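Local coordinates for dehalogenase-like hydrolase (Ralstonia solanacearum, PDB 3UMB), which probably catalyses the hydrolytic dehalogenation of small (S)-2-haloalkanoic acids, yielding (R)-2-hydroxyalkanoic acids and halide, at residues L153-T156 and A160-L163; S52-G55 and E59-K62; A71-C76 and H86-L91. All blocks are in the same frame, centred on the assembly; numbering follows the deposited sequence.

Contact 1. Residues L153-T156 and A160-L163; sequences LYKT and AYAL
The side chains of T156 and Y161 lie next to each other and point the same way, so that the methyl CG2 of T156 comes within 3.3 Å of Y161 OH. The same ring also meets the threonine backbone: T156 O lies 3.3 Å from Y161 CE2, reaching the ring obliquely. K155 treats the ring differently. Its side chain crosses that of Y161 at about a right angle, and the methylene CG rests 4.1 Å from Y161 CE1, after which the extended chain carries the amine away from A160-L163. For Y161, a first torsion with CG anti to the carbonyl carbon (chi1 -70°) swings the ring out of helix 158-161 and against the turn, where a cis peptide bond joins K155 to T156. A160 makes the neighbouring contact, pressing its methyl CB towards the backbone; that carbon sits 3.7 Å from L153 O and 3.9 Å from K155 N.

The place in the chain, in the loop after strand 144-147 of a HAD-type core, is consistent with K155 being the conserved lysine of the superfamily's third motif. Its NZ forms a salt bridge with D184 and a hydrogen bond to L121 O. D184 also accepts a hydrogen bond from Y161 OH, while T156 OG1 is bonded to I50 O of the second subunit. The chemistry is thus divided: carbon surfaces and two backbone carbonyls meet across the turn, whereas the polar ends find their partners beyond the two segments, two of them converging on the carboxylate of D184.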
# COMPACT_ATOMS: atom_id res chain seq x y z
N LEU A 153 8.98 6.22 -10.74
CA LEU A 153 7.67 5.67 -10.36
C LEU A 153 7.82 4.20 -9.98
O LEU A 153 8.52 3.40 -10.70
CB LEU A 153 6.68 5.77 -11.52
CG LEU A 153 6.17 7.19 -11.89
CD1 LEU A 153 5.68 7.17 -13.29
CD2 LEU A 153 5.06 7.75 -10.93
N TYR A 154 7.19 3.82 -8.88
CA TYR A 154 7.31 2.45 -8.37
C TYR A 154 6.25 1.56 -8.97
O TYR A 154 5.18 2.01 -9.36
CB TYR A 154 7.18 2.47 -6.86
CG TYR A 154 8.39 3.03 -6.18
CD1 TYR A 154 8.39 4.29 -5.67
CD2 TYR A 154 9.57 2.27 -6.07
CE1 TYR A 154 9.53 4.83 -5.06
CE2 TYR A 154 10.73 2.81 -5.49
CZ TYR A 154 10.69 4.07 -4.94
OH TYR A 154 11.81 4.62 -4.31
N LYS A 155 6.53 0.27 -9.04
CA LYS A 155 5.48 -0.71 -9.29
C LYS A 155 4.38 -0.44 -8.31
O LYS A 155 4.67 -0.12 -7.14
CB LYS A 155 5.97 -2.14 -9.03
CG LYS A 155 7.14 -2.58 -9.92
CD LYS A 155 7.95 -3.64 -9.18
CE LYS A 155 8.76 -4.56 -10.07
NZ LYS A 155 9.56 -5.54 -9.19
N THR A 156 3.13 -0.62 -8.71
CA THR A 156 2.72 -1.27 -9.97
C THR A 156 2.53 -0.35 -11.19
O THR A 156 1.82 -0.71 -12.13
CB THR A 156 1.40 -1.98 -9.74
OG1 THR A 156 0.56 -1.10 -8.99
CG2 THR A 156 1.59 -3.27 -8.89
N ALA A 160 6.96 1.63 -14.82
CA ALA A 160 7.96 0.72 -14.19
C ALA A 160 7.99 -0.60 -14.92
O ALA A 160 9.05 -1.06 -15.29
CB ALA A 160 7.67 0.48 -12.72
N TYR A 161 6.83 -1.20 -15.14
CA TYR A 161 6.76 -2.47 -15.89
C TYR A 161 7.31 -2.27 -17.32
O TYR A 161 8.12 -3.08 -17.82
CB TYR A 161 5.34 -3.05 -15.89
CG TYR A 161 4.89 -3.59 -14.53
CD1 TYR A 161 5.64 -4.59 -13.86
CD2 TYR A 161 3.74 -3.13 -13.93
CE1 TYR A 161 5.26 -5.08 -12.59
CE2 TYR A 161 3.33 -3.63 -12.65
CZ TYR A 161 4.10 -4.60 -11.99
OH TYR A 161 3.67 -5.07 -10.76
N ALA A 162 6.98 -1.13 -17.93
CA ALA A 162 7.39 -0.88 -19.29
C ALA A 162 8.88 -0.89 -19.49
O ALA A 162 9.30 -1.05 -20.62
CB ALA A 162 6.81 0.41 -19.84
N LEU A 163 9.67 -0.72 -18.44
CA LEU A 163 11.12 -0.71 -18.62
C LEU A 163 11.63 -2.02 -19.27
O LEU A 163 12.61 -1.99 -20.02
CB LEU A 163 11.89 -0.39 -17.30
CG LEU A 163 11.82 1.03 -16.71
CD1 LEU A 163 12.28 1.08 -15.24
CD2 LEU A 163 12.59 2.02 -17.53

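Contact 2. Residues S52-G55 and E59-K62; sequences SLAG and EHYK
A54 and H60 meet through carbon, with the methyl CB of A54 3.7 Å from H60 CD2, which it approaches obliquely. G55 N comes to the edge of the same imidazole, near its plane, 4.0 Å from CD2. The ring is placed there by a first torsion that sets CG anti to the carbonyl carbon (chi1 -59°), and E59 CB lies over one of its faces, towards the rim. E59 also reaches the glycine itself: its chain bends at chi2 and returns OE1 to 2.9 Å from G55 C. The carboxylate oxygen is tight against the glycine; G55 O, also an acceptor, lies 3.2 Å from E59 OE1 without bonding to it. A water spans the remaining distance between the backbones, donating to G55 O at 2.6 Å and accepting from H60 N at 3.1 Å.

These contacts close the turn at the C-terminal end of helix 33-54, a long helix of the cap subdomain that L-2-haloacid dehalogenases carry beside their Rossmann-like core. G55 is the first residue to leave helical geometry, and the chain then doubles back so that E59 and H60 lie against the last turn of helix 33-54, ahead of helix 64-78.

Further bonds would steady both partners. E59 OE1 takes a hydrogen bond from S57 N inside the turn, consistent with the carboxylate staying bent towards G55. R51, in the last turn of the helix, donates from NH1 to H60 O. Beyond them W190 of the second subunit stacks on the H60 ring and also packs on A54.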
# COMPACT_ATOMS: atom_id res chain seq x y z
N SER A 52 3.94 7.22 -5.32
CA SER A 52 3.76 7.14 -6.77
C SER A 52 2.31 7.42 -7.13
O SER A 52 2.05 8.02 -8.19
CB SER A 52 4.27 5.78 -7.31
OG SER A 52 5.73 5.74 -7.26
N LEU A 53 1.38 6.99 -6.26
CA LEU A 53 -0.04 7.26 -6.40
C LEU A 53 -0.31 8.73 -6.29
O LEU A 53 -1.15 9.21 -7.04
CB LEU A 53 -0.92 6.45 -5.40
CG LEU A 53 -2.43 6.22 -5.68
CD1 LEU A 53 -2.71 5.88 -7.12
CD2 LEU A 53 -3.03 5.08 -4.76
N ALA A 54 0.46 9.45 -5.45
CA ALA A 54 0.26 10.89 -5.18
C ALA A 54 0.80 11.78 -6.28
O ALA A 54 0.37 12.93 -6.38
CB ALA A 54 0.94 11.35 -3.81
N GLY A 55 1.80 11.28 -7.00
CA GLY A 55 2.44 11.98 -8.07
C GLY A 55 2.64 11.05 -9.21
O GLY A 55 3.69 10.43 -9.33
N GLU A 59 6.15 13.31 -9.06
CA GLU A 59 6.19 14.48 -8.21
C GLU A 59 6.67 14.20 -6.79
O GLU A 59 7.21 15.09 -6.15
CB GLU A 59 4.80 15.09 -8.11
CG GLU A 59 4.30 15.73 -9.39
CD GLU A 59 3.65 14.76 -10.38
OE1 GLU A 59 3.82 13.51 -10.27
OE2 GLU A 59 2.97 15.30 -11.29
N HIS A 60 6.47 12.99 -6.31
CA HIS A 60 6.86 12.66 -4.94
C HIS A 60 7.83 11.51 -4.87
O HIS A 60 7.96 10.89 -3.85
CB HIS A 60 5.63 12.45 -4.05
CG HIS A 60 4.74 13.65 -3.99
ND1 HIS A 60 5.11 14.81 -3.35
CD2 HIS A 60 3.52 13.88 -4.53
CE1 HIS A 60 4.15 15.71 -3.48
NE2 HIS A 60 3.16 15.17 -4.18
N TYR A 61 8.57 11.29 -5.94
CA TYR A 61 9.51 10.22 -5.99
C TYR A 61 10.68 10.47 -5.03
O TYR A 61 11.11 11.58 -4.85
CB TYR A 61 10.05 10.02 -7.42
CG TYR A 61 11.12 8.94 -7.50
CD1 TYR A 61 10.78 7.59 -7.50
CD2 TYR A 61 12.49 9.27 -7.52
CE1 TYR A 61 11.73 6.62 -7.52
CE2 TYR A 61 13.48 8.27 -7.59
CZ TYR A 61 13.10 6.96 -7.57
OH TYR A 61 14.06 5.95 -7.61
N LYS A 62 11.20 9.40 -4.47
CA LYS A 62 12.42 9.41 -3.72
C LYS A 62 13.01 8.02 -3.89
O LYS A 62 12.25 7.03 -3.93
CB LYS A 62 12.06 9.69 -2.27
CG LYS A 62 13.18 9.74 -1.28
CD LYS A 62 12.53 9.93 0.15
CE LYS A 62 13.50 10.44 1.22
NZ LYS A 62 12.82 11.32 2.22
O HOH W 1 5.33 10.31 -7.36

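Contact 3. Residues A71-C76 and H86-L91; sequences ALRYAC and HAEATL
R73 and E88 join two helices of the cap subdomain, the largely helical unit that accompanies the Rossmann-like core in this family. Helices 64-78 and 85-96 run nearer antiparallel than parallel here, with the axes of the two short segments 11.6 Å apart, a separation wide enough for long side chains to do the bridging.

From CB, the R73 chain leaves with CG anti to the carbonyl carbon (chi1 -71°), which sends it along the flank of its helix towards the partner. CG is the first atom to meet E88, lying 3.7 Å from OE1, and CD follows at 4.0 Å from the same oxygen. The chain stays extended to NE, whose N-H points almost straight at E88 OE1, 3.1 Å away and at 167°. NE has a further, weak bond to OE2. CZ lies 3.3 Å from E88 OE2. At the end of the arginine, NH2 meets the syn lone pair of E88 OE2 at 2.5 Å, a distance short enough to be read with caution. The salt bridge is therefore side-on, NE and one terminal nitrogen each taking one carboxylate oxygen, although the two flat groups are turned 39° apart rather than coplanar. Two attachment points should restrict rotation of the carboxylate even on this partly open edge.

Inward from the ion pair the contact becomes apolar. L83, in the connecting loop, touches both L72 and E88, while W40 and L28 pack on L72 and L91 respectively. Those two leucines cross at about a right angle, L72 CD1 lying 4.1 Å from L91 CD1.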
# COMPACT_ATOMS: atom_id res chain seq x y z
N ALA A 71 11.17 4.32 6.16
CA ALA A 71 10.31 3.27 6.71
C ALA A 71 10.94 2.69 7.99
O ALA A 71 10.22 2.38 8.94
CB ALA A 71 10.05 2.14 5.69
N LEU A 72 12.25 2.51 7.99
CA LEU A 72 12.94 1.92 9.14
C LEU A 72 12.82 2.83 10.36
O LEU A 72 12.60 2.37 11.48
CB LEU A 72 14.42 1.72 8.83
CG LEU A 72 15.32 1.34 10.03
CD1 LEU A 72 14.92 -0.07 10.47
CD2 LEU A 72 16.78 1.44 9.67
N ARG A 73 13.04 4.12 10.12
CA ARG A 73 12.83 5.17 11.11
C ARG A 73 11.41 5.25 11.65
O ARG A 73 11.22 5.34 12.89
CB ARG A 73 13.19 6.52 10.54
CG ARG A 73 14.68 6.70 10.35
CD ARG A 73 15.06 8.04 9.74
NE ARG A 73 16.54 8.13 9.60
CZ ARG A 73 17.21 8.96 8.80
NH1 ARG A 73 16.57 9.82 8.01
NH2 ARG A 73 18.53 8.93 8.78
N TYR A 74 10.41 5.27 10.76
CA TYR A 74 9.04 5.24 11.27
C TYR A 74 8.85 3.97 12.14
O TYR A 74 8.30 4.04 13.24
CB TYR A 74 7.99 5.25 10.16
CG TYR A 74 6.62 5.02 10.71
CD1 TYR A 74 5.82 6.09 11.06
CD2 TYR A 74 6.12 3.74 10.88
CE1 TYR A 74 4.56 5.92 11.60
CE2 TYR A 74 4.85 3.53 11.41
CZ TYR A 74 4.07 4.65 11.78
OH TYR A 74 2.81 4.52 12.33
N ALA A 75 9.30 2.82 11.63
CA ALA A 75 9.00 1.55 12.34
C ALA A 75 9.64 1.56 13.76
O ALA A 75 9.07 1.08 14.73
CB ALA A 75 9.49 0.37 11.54
N CYS A 76 10.82 2.16 13.88
CA CYS A 76 11.49 2.18 15.18
C CYS A 76 10.79 3.12 16.17
O CYS A 76 10.64 2.73 17.31
CB CYS A 76 12.97 2.51 15.03
SG CYS A 76 13.89 1.06 14.41
N HIS A 86 24.39 4.53 14.79
CA HIS A 86 25.06 3.23 14.64
C HIS A 86 24.05 2.17 14.25
O HIS A 86 24.27 1.49 13.25
CB HIS A 86 25.87 2.78 15.90
CG HIS A 86 26.39 1.36 15.81
ND1 HIS A 86 27.60 1.04 15.22
CD2 HIS A 86 25.83 0.19 16.21
CE1 HIS A 86 27.78 -0.28 15.27
NE2 HIS A 86 26.72 -0.82 15.85
N ALA A 87 22.95 2.00 14.98
CA ALA A 87 22.06 0.84 14.72
C ALA A 87 21.36 0.96 13.34
O ALA A 87 21.09 -0.03 12.67
CB ALA A 87 21.04 0.63 15.83
N GLU A 88 21.07 2.20 12.96
CA GLU A 88 20.60 2.55 11.62
C GLU A 88 21.63 2.18 10.55
O GLU A 88 21.34 1.39 9.68
CB GLU A 88 20.32 4.05 11.55
CG GLU A 88 19.94 4.54 10.19
CD GLU A 88 19.17 5.80 10.25
OE1 GLU A 88 18.19 5.85 11.01
OE2 GLU A 88 19.52 6.75 9.54
N ALA A 89 22.84 2.76 10.64
CA ALA A 89 23.91 2.39 9.71
C ALA A 89 24.05 0.86 9.63
O ALA A 89 24.05 0.30 8.56
CB ALA A 89 25.25 3.07 10.10
N THR A 90 24.06 0.17 10.75
CA THR A 90 24.22 -1.29 10.75
C THR A 90 23.16 -2.02 10.00
O THR A 90 23.42 -3.07 9.39
CB THR A 90 24.22 -1.86 12.18
OG1 THR A 90 25.33 -1.33 12.90
CG2 THR A 90 24.35 -3.38 12.16
N LEU A 91 21.93 -1.53 10.07
CA LEU A 91 20.82 -2.30 9.49
C LEU A 91 20.75 -2.03 8.02
O LEU A 91 20.40 -2.89 7.25
CB LEU A 91 19.48 -1.98 10.16
CG LEU A 91 19.21 -2.81 11.43
CD1 LEU A 91 17.88 -2.37 12.05
CD2 LEU A 91 19.21 -4.31 11.10

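In the fold
Along the chain the order is contact 2, contact 3, contact 1. Contacts 2 and 3 belong to consecutive parts of the helical cap: helix 33-54 ends in contact 2, and helix 64-78 enters contact 3, with their centres about 23 Å apart. Contact 1 follows strand 144-147, an outermost strand of the parallel core sheet. Its centre is about 27 Å from that of contact 3 and about 13 Å from that of contact 2. Contacts 1 and 2 touch through hydrogen bonds from Y154 to S52 and K62, tying core loop to cap, and both also reach the second subunit. Cap attachment and dimer contact thus coincide there, while contact 3 holds the cap's own helices together.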